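Local structure of hypothetical protein ybgI (Escherichia coli, Escherichia coli O157:H7, 1NMO) at residues A[25-30]-A[92-97]; A[30-35]-A[56-61]; A[38-43]-A[238-243]; A[42-47]-A[60-65]; A[106-111]-A[217-222]. The protein binds two iron ions in each subunit of a ring-shaped hexamer and may take part in degrading radiation-damaged nucleotides. All coordinates share one frame; numbering follows the deposited sequence.

Interaction 1 of 5, residues A[25-30]-A[92-97]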
# COMPACT_ATOMS: atom_id res chain seq x y z
N ASN A 25 -24.51 5.74 -38.06
CA ASN A 25 -23.49 6.78 -38.00
C ASN A 25 -24.17 8.16 -38.38
O ASN A 25 -25.14 8.21 -39.18
CB ASN A 25 -22.32 6.41 -38.92
CG ASN A 25 -21.50 5.26 -38.38
OD1 ASN A 25 -20.98 5.33 -37.22
ND2 ASN A 25 -21.32 4.17 -39.23
N GLY A 26 -23.70 9.27 -37.77
CA GLY A 26 -24.27 10.58 -38.06
C GLY A 26 -24.98 11.18 -36.85
O GLY A 26 -24.52 10.96 -35.70
N LEU A 27 -26.09 11.91 -37.08
CA LEU A 27 -26.86 12.53 -35.96
C LEU A 27 -27.56 11.39 -35.22
O LEU A 27 -28.42 10.76 -35.82
CB LEU A 27 -28.00 13.39 -36.51
CG LEU A 27 -28.03 14.80 -35.97
CD1 LEU A 27 -29.40 15.36 -36.20
CD2 LEU A 27 -27.65 14.84 -34.54
N GLN A 28 -27.27 11.10 -33.97
CA GLN A 28 -28.05 10.02 -33.39
C GLN A 28 -29.17 10.57 -32.50
O GLN A 28 -30.17 9.89 -32.24
CB GLN A 28 -27.17 9.08 -32.58
CG GLN A 28 -26.03 8.46 -33.39
CD GLN A 28 -25.29 7.45 -32.54
OE1 GLN A 28 -25.50 7.40 -31.31
NE2 GLN A 28 -24.44 6.64 -33.17
N VAL A 29 -29.03 11.78 -32.00
CA VAL A 29 -30.11 12.29 -31.14
C VAL A 29 -30.16 13.73 -31.53
O VAL A 29 -29.21 14.46 -31.31
CB VAL A 29 -29.78 12.15 -29.63
CG1 VAL A 29 -31.01 12.56 -28.80
CG2 VAL A 29 -29.37 10.66 -29.31
N GLU A 30 -31.24 14.13 -32.18
CA GLU A 30 -31.39 15.51 -32.62
C GLU A 30 -31.62 16.48 -31.47
O GLU A 30 -32.33 16.16 -30.51
CB GLU A 30 -32.57 15.59 -33.55
CG GLU A 30 -32.60 16.77 -34.40
CD GLU A 30 -33.94 16.89 -35.10
OE1 GLU A 30 -34.66 15.84 -35.22
OE2 GLU A 30 -34.27 18.03 -35.54
N ASN A 92 -27.44 18.11 -29.51
CA ASN A 92 -27.31 17.08 -30.59
C ASN A 92 -26.23 15.97 -30.29
O ASN A 92 -25.08 16.28 -29.95
CB ASN A 92 -26.88 17.75 -31.92
CG ASN A 92 -27.89 18.75 -32.40
OD1 ASN A 92 -28.77 18.42 -33.19
ND2 ASN A 92 -27.83 19.96 -31.86
N LEU A 93 -26.56 14.68 -30.38
CA LEU A 93 -25.45 13.71 -30.20
C LEU A 93 -25.17 13.12 -31.56
O LEU A 93 -26.11 12.63 -32.21
CB LEU A 93 -25.81 12.52 -29.32
CG LEU A 93 -24.79 11.37 -29.33
CD1 LEU A 93 -23.60 11.83 -28.51
CD2 LEU A 93 -25.34 10.09 -28.66
N TYR A 94 -23.91 13.15 -32.00
CA TYR A 94 -23.54 12.52 -33.27
C TYR A 94 -22.51 11.50 -32.80
O TYR A 94 -21.84 11.75 -31.77
CB TYR A 94 -22.76 13.46 -34.22
CG TYR A 94 -23.44 14.78 -34.64
CD1 TYR A 94 -23.59 15.80 -33.75
CD2 TYR A 94 -23.89 14.97 -35.95
CE1 TYR A 94 -24.17 17.03 -34.14
CE2 TYR A 94 -24.49 16.18 -36.36
CZ TYR A 94 -24.61 17.21 -35.45
OH TYR A 94 -25.12 18.44 -35.88
N GLY A 95 -22.41 10.38 -33.53
CA GLY A 95 -21.41 9.33 -33.31
C GLY A 95 -20.98 8.77 -34.69
O GLY A 95 -21.82 8.72 -35.62
N TRP A 96 -19.69 8.44 -34.89
CA TRP A 96 -19.20 7.78 -36.10
C TRP A 96 -18.36 6.59 -35.61
O TRP A 96 -17.31 6.77 -34.99
CB TRP A 96 -18.34 8.69 -36.95
CG TRP A 96 -19.16 9.53 -37.86
CD1 TRP A 96 -19.63 9.18 -39.08
CD2 TRP A 96 -19.74 10.82 -37.56
NE1 TRP A 96 -20.46 10.15 -39.57
CE2 TRP A 96 -20.55 11.17 -38.66
CE3 TRP A 96 -19.65 11.71 -36.46
CZ2 TRP A 96 -21.27 12.35 -38.70
CZ3 TRP A 96 -20.35 12.88 -36.49
CH2 TRP A 96 -21.17 13.20 -37.62
N HIS A 97 -18.82 5.37 -35.88
CA HIS A 97 -18.11 4.17 -35.46
C HIS A 97 -17.08 3.72 -36.54
O HIS A 97 -16.06 4.39 -36.70
CB HIS A 97 -19.13 3.07 -35.12
CG HIS A 97 -18.54 1.86 -34.47
ND1 HIS A 97 -18.76 0.58 -34.96
CD2 HIS A 97 -17.71 1.71 -33.41
CE1 HIS A 97 -18.08 -0.30 -34.23
NE2 HIS A 97 -17.43 0.36 -33.29
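Leu27 sets its CD2 methyl over the centre of one face of the Tyr94 ring: CD2 of Leu27 sits 3.8 Å from the ring centroid of Tyr94, only 8° off the normal, a CH-pi contact. Beside it, the indole of Trp96 has the backbone of Gly26 on its face, with Gly26 N above the plane and displaced toward the rim; Gly26 CA comes to 3.5 Å from Trp96 CZ2. Helix 3-13 packs against both rings and receives their polar ends, Tyr94 OH bonding to Asn3 O and Trp96 NE1 to Asn11 OD1.

The backbones pair antiparallel. Gly26 and Gly95 form a hydrogen-bonded pair, Leu27 and Tyr94 a non-hydrogen-bonded one, and then the register slips by one residue. Gln28 N and Val29 N both donate to Leu93 O, the latter at 3.0 Å on a lone pair in the carbonyl plane, which makes a classic beta bulge. Beyond it, Val29 CB meets Leu93 CB on the face turned to helix 78-88. At the other end Asn25 OD1 takes the N-H of His97 in an unusually short bond, the donor tilted 30° out of the amide plane. Asp21 receives both Asn25 ND2 and His97 ND1, so bonds to a carboxylate and a backbone N-H together probably help hold the residues just after strand 92-95, which lead to the iron site.

Interaction 2 of 5, residues A[30-35]-A[56-61]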
# COMPACT_ATOMS: atom_id res chain seq x y z
N GLU A 30 -31.24 14.13 -32.18
CA GLU A 30 -31.39 15.51 -32.62
C GLU A 30 -31.62 16.48 -31.47
O GLU A 30 -32.33 16.16 -30.51
CB GLU A 30 -32.57 15.59 -33.55
CG GLU A 30 -32.60 16.77 -34.40
CD GLU A 30 -33.94 16.89 -35.10
OE1 GLU A 30 -34.66 15.84 -35.22
OE2 GLU A 30 -34.27 18.03 -35.54
N GLY A 31 -31.05 17.68 -31.61
CA GLY A 31 -31.18 18.77 -30.65
C GLY A 31 -31.38 20.12 -31.37
O GLY A 31 -32.04 20.16 -32.42
N LYS A 32 -30.88 21.24 -30.78
CA LYS A 32 -31.07 22.58 -31.37
C LYS A 32 -30.47 22.62 -32.76
O LYS A 32 -29.40 22.06 -33.05
CB LYS A 32 -30.44 23.65 -30.50
CG LYS A 32 -29.02 23.34 -30.28
CD LYS A 32 -28.23 24.42 -29.53
CE LYS A 32 -28.86 24.88 -28.24
NZ LYS A 32 -27.77 24.94 -27.21
N GLU A 33 -31.18 23.28 -33.66
CA GLU A 33 -30.72 23.31 -35.06
C GLU A 33 -29.34 23.98 -35.25
O GLU A 33 -28.50 23.50 -36.01
CB GLU A 33 -31.79 23.99 -35.93
CG GLU A 33 -31.28 24.42 -37.27
CD GLU A 33 -32.42 24.72 -38.19
OE1 GLU A 33 -33.12 23.72 -38.57
OE2 GLU A 33 -32.62 25.92 -38.50
N THR A 34 -29.12 25.07 -34.55
CA THR A 34 -27.88 25.81 -34.67
C THR A 34 -26.78 25.32 -33.74
O THR A 34 -26.88 25.49 -32.51
CB THR A 34 -28.18 27.31 -34.39
OG1 THR A 34 -29.27 27.69 -35.25
CG2 THR A 34 -26.97 28.19 -34.69
N VAL A 35 -25.74 24.74 -34.32
CA VAL A 35 -24.61 24.22 -33.54
C VAL A 35 -23.34 25.06 -33.69
O VAL A 35 -22.85 25.26 -34.81
CB VAL A 35 -24.24 22.78 -33.98
CG1 VAL A 35 -22.86 22.43 -33.41
CG2 VAL A 35 -25.30 21.75 -33.49
N GLY A 56 -21.90 24.09 -21.73
CA GLY A 56 -22.88 24.74 -22.61
C GLY A 56 -22.80 24.24 -24.06
O GLY A 56 -23.17 24.95 -25.02
N ALA A 57 -22.37 23.00 -24.26
CA ALA A 57 -22.25 22.59 -25.67
C ALA A 57 -23.55 22.48 -26.42
O ALA A 57 -24.63 22.18 -25.84
CB ALA A 57 -21.50 21.27 -25.79
N ASP A 58 -23.45 22.74 -27.72
CA ASP A 58 -24.61 22.57 -28.63
C ASP A 58 -24.61 21.12 -29.27
O ASP A 58 -25.63 20.62 -29.80
CB ASP A 58 -24.52 23.55 -29.79
CG ASP A 58 -24.57 24.98 -29.35
OD1 ASP A 58 -25.43 25.33 -28.50
OD2 ASP A 58 -23.76 25.76 -29.87
N ALA A 59 -23.47 20.45 -29.27
CA ALA A 59 -23.43 19.10 -29.82
C ALA A 59 -22.40 18.28 -29.10
O ALA A 59 -21.46 18.82 -28.49
CB ALA A 59 -23.11 19.13 -31.26
N VAL A 60 -22.55 16.98 -29.20
CA VAL A 60 -21.55 16.07 -28.67
C VAL A 60 -21.21 15.13 -29.80
O VAL A 60 -22.13 14.67 -30.49
CB VAL A 60 -22.08 15.23 -27.53
CG1 VAL A 60 -21.07 14.13 -27.12
CG2 VAL A 60 -22.25 16.14 -26.41
N ILE A 61 -19.91 14.92 -30.05
CA ILE A 61 -19.51 13.99 -31.10
C ILE A 61 -18.61 12.91 -30.45
O ILE A 61 -17.72 13.22 -29.63
CB ILE A 61 -18.78 14.71 -32.23
CG1 ILE A 61 -19.65 15.84 -32.82
CG2 ILE A 61 -18.44 13.65 -33.27
CD1 ILE A 61 -19.06 16.57 -34.05
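Val35 and Asp58 mark the close approach of a loop and the lead-in to a strand, their CA atoms 5.2 Å apart. Residues 30-35 form a loop without helix or strand. The other segment leaves helix 46-54 at Gly56, whose positive phi (68°) goes with a Schellman motif, and enters the strand at Ala59. No backbone hydrogen bond joins the two, so side chains make the contact.

Lys32 and Asp58 form its polar half. Their side chains cross at about a right angle, and Lys32 NZ meets Asp58 OD1 at 2.7 Å, nearly along the carboxylate C-O direction, in a salt bridge. The lysine gets there with CG wedged between its own N and carbonyl carbon (chi1 55°) and with bends at chi3 and chi4, so that CD also lies beside the carboxylate. The second oxygen, Asp58 OD2, accepts from the backbone N of Gln36 and of Lys37, so the carboxylate joins the loop's lysine to the start of strand 37-41, with a partner on each oxygen, which limits its rotation.

The apolar half is Val35. Its CG1 stands 3.9 Å from Ala59 CB, while the valine and the aspartate slide past each other in opposite directions, Val35 CA coming to 3.8 Å from Asp58 CB. Leu6 of helix 3-13 and Tyr94 of strand 92-95 also touch Val35. Far from the metal site, this is a loop packed across the end of a mixed sheet, where the beta-alpha-beta unit of strand 37-41, helix 46-54 and strand 59-62 begins its second strand.

Interaction 3 of 5, residues A[38-43]-A[238-243]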
# COMPACT_ATOMS: atom_id res chain seq x y z
N ILE A 38 -18.93 22.70 -29.48
CA ILE A 38 -18.97 21.24 -29.54
C ILE A 38 -17.97 20.54 -28.61
O ILE A 38 -16.79 20.94 -28.54
CB ILE A 38 -18.68 20.77 -30.99
CG1 ILE A 38 -19.63 21.44 -31.95
CG2 ILE A 38 -18.98 19.36 -31.16
CD1 ILE A 38 -19.62 20.71 -33.28
N VAL A 39 -18.47 19.52 -27.89
CA VAL A 39 -17.69 18.69 -27.00
C VAL A 39 -17.64 17.26 -27.65
O VAL A 39 -18.67 16.74 -28.14
CB VAL A 39 -18.35 18.63 -25.56
CG1 VAL A 39 -17.98 17.29 -24.83
CG2 VAL A 39 -17.96 19.87 -24.73
N THR A 40 -16.43 16.68 -27.69
CA THR A 40 -16.19 15.39 -28.28
C THR A 40 -15.42 14.53 -27.30
O THR A 40 -14.78 15.05 -26.36
CB THR A 40 -15.36 15.55 -29.57
OG1 THR A 40 -14.00 15.93 -29.23
CG2 THR A 40 -16.00 16.61 -30.49
N GLY A 41 -15.50 13.20 -27.48
CA GLY A 41 -14.79 12.28 -26.61
C GLY A 41 -14.94 10.92 -27.18
O GLY A 41 -15.66 10.79 -28.15
N VAL A 42 -14.30 9.89 -26.61
CA VAL A 42 -14.41 8.52 -27.17
C VAL A 42 -15.89 7.95 -27.11
O VAL A 42 -16.41 7.38 -28.08
CB VAL A 42 -13.45 7.61 -26.35
CG1 VAL A 42 -13.61 6.13 -26.75
CG2 VAL A 42 -11.98 8.08 -26.52
N THR A 43 -16.57 8.18 -25.99
CA THR A 43 -17.87 7.58 -25.73
C THR A 43 -18.83 8.51 -25.09
O THR A 43 -18.44 9.28 -24.23
CB THR A 43 -17.65 6.36 -24.80
OG1 THR A 43 -16.78 5.46 -25.50
CG2 THR A 43 -18.98 5.62 -24.40
N VAL A 238 -14.66 23.44 -31.19
CA VAL A 238 -14.69 22.04 -30.78
C VAL A 238 -13.66 21.71 -29.72
O VAL A 238 -12.47 22.01 -29.90
CB VAL A 238 -14.48 21.13 -31.99
CG1 VAL A 238 -14.85 19.70 -31.63
CG2 VAL A 238 -15.40 21.61 -33.15
N THR A 239 -14.07 21.09 -28.60
CA THR A 239 -13.15 20.76 -27.51
C THR A 239 -13.20 19.26 -27.22
O THR A 239 -14.19 18.75 -26.73
CB THR A 239 -13.57 21.50 -26.19
OG1 THR A 239 -13.62 22.91 -26.42
CG2 THR A 239 -12.54 21.28 -25.07
N PHE A 240 -12.11 18.55 -27.50
CA PHE A 240 -12.01 17.11 -27.21
C PHE A 240 -11.71 16.84 -25.72
O PHE A 240 -10.70 17.33 -25.22
CB PHE A 240 -10.89 16.48 -28.03
CG PHE A 240 -10.51 15.09 -27.57
CD1 PHE A 240 -11.45 14.09 -27.49
CD2 PHE A 240 -9.20 14.80 -27.19
CE1 PHE A 240 -11.10 12.82 -27.02
CE2 PHE A 240 -8.86 13.50 -26.73
CZ PHE A 240 -9.82 12.53 -26.64
N ILE A 241 -12.58 16.09 -25.03
CA ILE A 241 -12.37 15.74 -23.61
C ILE A 241 -12.03 14.26 -23.43
O ILE A 241 -12.84 13.39 -23.84
CB ILE A 241 -13.63 16.03 -22.78
CG1 ILE A 241 -13.97 17.50 -22.95
CG2 ILE A 241 -13.35 15.79 -21.26
CD1 ILE A 241 -15.00 18.00 -21.93
N ASP A 242 -10.86 13.96 -22.87
CA ASP A 242 -10.43 12.58 -22.62
C ASP A 242 -10.88 12.14 -21.19
O ASP A 242 -10.24 12.49 -20.21
CB ASP A 242 -8.90 12.48 -22.75
CG ASP A 242 -8.34 11.05 -22.44
OD1 ASP A 242 -9.13 10.11 -22.18
OD2 ASP A 242 -7.09 10.86 -22.47
N ILE A 243 -11.98 11.39 -21.03
CA ILE A 243 -12.36 10.91 -19.69
C ILE A 243 -11.87 9.50 -19.68
O ILE A 243 -12.38 8.65 -20.39
CB ILE A 243 -13.78 10.98 -19.51
CG1 ILE A 243 -14.17 12.42 -20.03
CG2 ILE A 243 -14.17 10.54 -17.98
CD1 ILE A 243 -15.57 13.00 -19.62
O HOH W 1 -13.34 10.74 -23.96
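Ile38 to Thr40 run parallel to Val238 to Phe240, the two short strands making an angle of 26°, in a mixed beta sheet where 237-240 is an outermost strand of that sheet within this chain. Thr239 offers both its backbone groups to the partner: Thr239 N donates to Ile38 O at 2.7 Å, and Thr239 O accepts from Thr40 N, which stands 40° out of the carbonyl plane. Ile241 N then reaches Thr40 O in an almost straight bond.

On one face Ile38 and Val238 lie side by side, pointing the same way. Thr40 crosses Val238 at about a right angle, and the methyls Thr40 CG2 and Val238 CG1 are tight at 3.5 Å. With chi1 at 70°, Thr40 OG1 is held between its own N and carbonyl carbon, at the edge of the Phe240 ring and in its plane; the hydroxyl hydrogen-bonds to Ser227 of helix 221-233, which covers this face. Val39 CG1 and Ile241 CD1 approach on the side of helix 46-54. Where the strands part, one water links them, donating to Ile241 O at 2.7 Å and accepting from Val42 N at 2.9 Å.

Interaction 4 of 5, residues A[42-47]-A[60-65]. With FE (Fe (III) ion), chain G; FE (Fe (III) ion), chain H.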
# COMPACT_ATOMS: atom_id res chain seq x y z
N VAL A 42 -14.30 9.89 -26.61
CA VAL A 42 -14.41 8.52 -27.17
C VAL A 42 -15.89 7.95 -27.11
O VAL A 42 -16.41 7.38 -28.08
CB VAL A 42 -13.45 7.61 -26.35
CG1 VAL A 42 -13.61 6.13 -26.75
CG2 VAL A 42 -11.98 8.08 -26.52
N THR A 43 -16.57 8.18 -25.99
CA THR A 43 -17.87 7.58 -25.73
C THR A 43 -18.83 8.51 -25.09
O THR A 43 -18.44 9.28 -24.23
CB THR A 43 -17.65 6.36 -24.80
OG1 THR A 43 -16.78 5.46 -25.50
CG2 THR A 43 -18.98 5.62 -24.40
N ALA A 44 -20.11 8.44 -25.49
CA ALA A 44 -21.14 9.33 -24.94
C ALA A 44 -21.63 8.86 -23.56
O ALA A 44 -22.81 8.59 -23.38
CB ALA A 44 -22.33 9.43 -25.95
N SER A 45 -20.72 8.77 -22.59
CA SER A 45 -21.04 8.37 -21.25
C SER A 45 -21.71 9.52 -20.52
O SER A 45 -21.66 10.65 -20.94
CB SER A 45 -19.73 8.05 -20.50
OG SER A 45 -18.93 9.27 -20.55
N GLN A 46 -22.34 9.22 -19.38
CA GLN A 46 -22.97 10.28 -18.61
C GLN A 46 -21.91 11.32 -18.28
O GLN A 46 -22.19 12.51 -18.26
CB GLN A 46 -23.45 9.74 -17.28
CG GLN A 46 -24.31 10.78 -16.51
CD GLN A 46 -25.59 10.98 -17.25
OE1 GLN A 46 -26.26 9.97 -17.59
NE2 GLN A 46 -25.97 12.24 -17.54
N ALA A 47 -20.67 10.89 -18.00
CA ALA A 47 -19.63 11.83 -17.61
C ALA A 47 -19.30 12.86 -18.68
O ALA A 47 -19.07 14.00 -18.35
CB ALA A 47 -18.35 11.07 -17.16
N VAL A 60 -22.55 16.98 -29.20
CA VAL A 60 -21.55 16.07 -28.67
C VAL A 60 -21.21 15.13 -29.80
O VAL A 60 -22.13 14.67 -30.49
CB VAL A 60 -22.08 15.23 -27.53
CG1 VAL A 60 -21.07 14.13 -27.12
CG2 VAL A 60 -22.25 16.14 -26.41
N ILE A 61 -19.91 14.92 -30.05
CA ILE A 61 -19.51 13.99 -31.10
C ILE A 61 -18.61 12.91 -30.45
O ILE A 61 -17.72 13.22 -29.63
CB ILE A 61 -18.78 14.71 -32.23
CG1 ILE A 61 -19.65 15.84 -32.82
CG2 ILE A 61 -18.44 13.65 -33.27
CD1 ILE A 61 -19.06 16.57 -34.05
N VAL A 62 -18.85 11.64 -30.80
CA VAL A 62 -18.15 10.53 -30.19
C VAL A 62 -17.84 9.38 -31.11
O VAL A 62 -18.35 9.36 -32.23
CB VAL A 62 -18.99 9.89 -29.04
CG1 VAL A 62 -19.22 10.87 -27.91
CG2 VAL A 62 -20.28 9.40 -29.58
N HIS A 63 -16.94 8.47 -30.68
CA HIS A 63 -16.65 7.28 -31.46
C HIS A 63 -17.70 6.20 -31.15
O HIS A 63 -18.06 5.44 -32.05
CB HIS A 63 -15.30 6.74 -31.13
CG HIS A 63 -14.91 5.52 -31.91
ND1 HIS A 63 -15.27 5.31 -33.24
CD2 HIS A 63 -14.20 4.42 -31.54
CE1 HIS A 63 -14.79 4.13 -33.64
NE2 HIS A 63 -14.14 3.56 -32.62
N HIS A 64 -18.17 6.15 -29.88
CA HIS A 64 -19.18 5.19 -29.41
C HIS A 64 -20.46 5.88 -28.88
O HIS A 64 -20.54 6.36 -27.73
CB HIS A 64 -18.65 4.34 -28.26
CG HIS A 64 -17.44 3.54 -28.59
ND1 HIS A 64 -16.18 3.87 -28.14
CD2 HIS A 64 -17.29 2.40 -29.31
CE1 HIS A 64 -15.32 2.97 -28.55
NE2 HIS A 64 -15.96 2.07 -29.27
N GLY A 65 -21.50 5.91 -29.72
CA GLY A 65 -22.74 6.57 -29.31
C GLY A 65 -23.70 5.51 -28.88
O GLY A 65 -23.30 4.60 -28.16
FE FE G . -14.28 0.95 -29.95
FE FE H . -13.22 1.22 -32.93
O HOH W 2 -12.32 -0.82 -33.73
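His63 and His64, consecutive in sequence, bind different iron ions, and one carbonyl oxygen, Val42 O, meets the backbone N of both. The bond from His64 N is sound at 2.8 Å; that from His63 N is weak. The chain turns a corner at His63, and the edge of the His63 ring, at CD2, lies over the rim of one face of the His64 ring. Different first torsions, with CG anti to the N in His63 (chi1 -180°) but beside it in His64 (chi1 -60°), help send these neighbours to separate metals.

His64 NE2 binds its iron at 2.1 Å and His63 NE2 the other at 2.5 Å, the latter lying in the plane of the His63 ring. Glu219 bridges the metals; Asp101 completes the protein ligands of the iron held by His63, His215 those of the iron held by His64. Second-shell contacts steady the rings: His63 ND1 donates to Trp96 O, while His64 ND1 makes a weak bond to Thr43 OG1, which also bonds to Glu197 of the second subunit. Val42 CG1 sits at the edge of the His64 ring, 3.7 Å from His64 ND1.

Further along, Ala44 N donates to His64 O at 3.1 Å, and Ala44 CB packs on Val62 CG1. Ala44 is the centre of an inverse gamma turn, followed by Ser45 as N-cap of helix 46-54. The contact thus joins the loops at the C-terminal ends of parallel strands 37-41 and 59-62, which precede and follow that helix in this beta-alpha-beta unit.

Interaction 5 of 5, residues A[106-111]-A[217-222]. With FE (Fe (III) ion), chain H; FE (Fe (III) ion), chain G.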
# COMPACT_ATOMS: atom_id res chain seq x y z
N LEU A 106 -7.68 10.65 -40.68
CA LEU A 106 -8.30 10.94 -39.36
C LEU A 106 -8.59 9.73 -38.48
O LEU A 106 -8.80 9.85 -37.27
CB LEU A 106 -9.65 11.68 -39.65
CG LEU A 106 -9.76 13.23 -39.79
CD1 LEU A 106 -8.47 13.94 -39.98
CD2 LEU A 106 -10.79 13.56 -40.83
N GLY A 107 -8.66 8.56 -39.09
CA GLY A 107 -9.00 7.35 -38.36
C GLY A 107 -8.21 6.91 -37.15
O GLY A 107 -7.03 7.27 -37.08
N ASN A 108 -8.83 6.12 -36.24
CA ASN A 108 -8.16 5.63 -35.03
C ASN A 108 -6.94 4.84 -35.50
O ASN A 108 -5.89 4.96 -34.94
CB ASN A 108 -9.04 4.70 -34.19
CG ASN A 108 -10.25 5.41 -33.50
OD1 ASN A 108 -10.14 6.52 -32.92
ND2 ASN A 108 -11.41 4.72 -33.52
N ASN A 109 -7.13 3.98 -36.48
CA ASN A 109 -6.03 3.18 -37.01
C ASN A 109 -4.82 4.02 -37.50
O ASN A 109 -3.65 3.72 -37.12
CB ASN A 109 -6.54 2.28 -38.16
CG ASN A 109 -7.18 1.00 -37.64
OD1 ASN A 109 -6.89 0.61 -36.51
ND2 ASN A 109 -8.05 0.31 -38.48
N ALA A 110 -5.06 5.08 -38.27
CA ALA A 110 -3.93 5.82 -38.81
C ALA A 110 -3.21 6.67 -37.82
O ALA A 110 -2.00 6.85 -37.96
CB ALA A 110 -4.36 6.67 -39.99
N GLN A 111 -3.94 7.17 -36.80
CA GLN A 111 -3.38 8.03 -35.76
C GLN A 111 -2.57 7.20 -34.79
O GLN A 111 -1.50 7.64 -34.26
CB GLN A 111 -4.47 8.75 -35.01
CG GLN A 111 -5.33 9.53 -35.92
CD GLN A 111 -4.69 10.86 -36.26
OE1 GLN A 111 -3.99 11.42 -35.44
NE2 GLN A 111 -4.99 11.39 -37.46
N ALA A 217 -7.68 3.71 -24.49
CA ALA A 217 -6.35 4.22 -24.74
C ALA A 217 -6.02 4.31 -26.25
O ALA A 217 -5.43 5.29 -26.71
CB ALA A 217 -5.31 3.30 -24.00
N THR A 218 -6.47 3.35 -27.05
CA THR A 218 -6.21 3.35 -28.47
C THR A 218 -7.23 4.05 -29.37
O THR A 218 -6.97 4.22 -30.60
CB THR A 218 -5.98 1.90 -28.97
OG1 THR A 218 -7.17 1.10 -28.75
CG2 THR A 218 -4.75 1.24 -28.18
N GLU A 219 -8.35 4.53 -28.78
CA GLU A 219 -9.37 5.17 -29.59
C GLU A 219 -9.66 6.62 -29.19
O GLU A 219 -10.83 7.12 -29.19
CB GLU A 219 -10.65 4.31 -29.64
CG GLU A 219 -10.27 2.98 -30.31
CD GLU A 219 -11.47 2.21 -30.77
OE1 GLU A 219 -12.57 2.46 -30.19
OE2 GLU A 219 -11.31 1.36 -31.68
N ARG A 220 -8.57 7.27 -28.78
CA ARG A 220 -8.65 8.67 -28.53
C ARG A 220 -8.11 9.28 -29.87
O ARG A 220 -8.56 10.33 -30.30
CB ARG A 220 -7.73 9.03 -27.39
CG ARG A 220 -8.22 8.65 -26.05
CD ARG A 220 -7.09 8.92 -25.07
NE ARG A 220 -5.99 7.95 -25.28
CZ ARG A 220 -4.92 7.86 -24.49
NH1 ARG A 220 -4.78 8.67 -23.45
NH2 ARG A 220 -4.02 6.93 -24.73
N GLY A 221 -7.20 8.59 -30.55
CA GLY A 221 -6.64 9.25 -31.74
C GLY A 221 -7.59 9.89 -32.75
O GLY A 221 -7.45 11.07 -33.07
N GLY A 222 -8.55 9.09 -33.24
CA GLY A 222 -9.53 9.51 -34.25
C GLY A 222 -10.45 10.66 -33.93
O GLY A 222 -10.52 11.66 -34.66
FE FE H . -13.22 1.22 -32.93
FE FE G . -14.28 0.95 -29.95
O HOH W 3 -11.89 7.82 -31.70
O HOH W 4 -5.77 6.31 -32.35
O HOH W 5 -5.12 12.17 -32.46
O HOH W 2 -12.32 -0.82 -33.73
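Asn108 OD1 accepts from Gly222 N at 3.0 Å, in a bond bent to 135° at the hydrogen and tilted 22° from the amide plane; a water that also bonds to Glu219 O makes an unusually short contact with the same oxygen. This is the second shell of the dinuclear iron site, where the first turn of helix 108-116 meets the break between helices 215-218 and 221-233. Asn108 ND2 turns the other way, to Asp101 OD1, so a single amide links an iron ligand to the start of helix 221-233. The side chains of Asn108 and Glu219 cross at about a right angle, yet their amide and carboxylate planes are only 18° apart.

Glu219 extends beyond CG and spreads its carboxylate over both metals, OE1 binding one iron at 2.3 Å and OE2 the other at the same distance. Thr172 OG1 hydrogen-bonds to OE2, a further hold on the bridging group.

Two glycines lie at the closest approach. Gly222 CA is 3.3 Å from Asn108 OD1, and Gly221 CA is 4.0 Å from Gln111 CB, whose CG also packs on the Gly221 backbone. A second water joins Asn108 O to Thr218 O, and a third donates to Gly221 O and Gln111 OE1. Beside the hydrogen bond to Asn108, Gly222 CA brings its hydrogen to Leu106 O, with a carbon-to-oxygen distance of 3.1 Å.

From the N terminus, strand 26-29 opens interaction 1, which closes at 92-97 around a loop that contains interactions 2 and 4 whole. Interaction 2 starts at Glu30, shared with interaction 1, and ends on strand 59-62; interaction 4 starts later and ends on that same strand, sharing Val60 and Ile61. Interaction 3 begins on strand 37-41, shares Val42 and Thr43 with interaction 4, and closes only near the C terminus, crossing interactions 1 and 2 and enclosing interaction 5. Interactions 1 and 3 pair the outer strands of one mixed sheet with their neighbours, 2 and 4 add loops at the two ends of inner strand 59-62, and 4 and 5 meet at the irons.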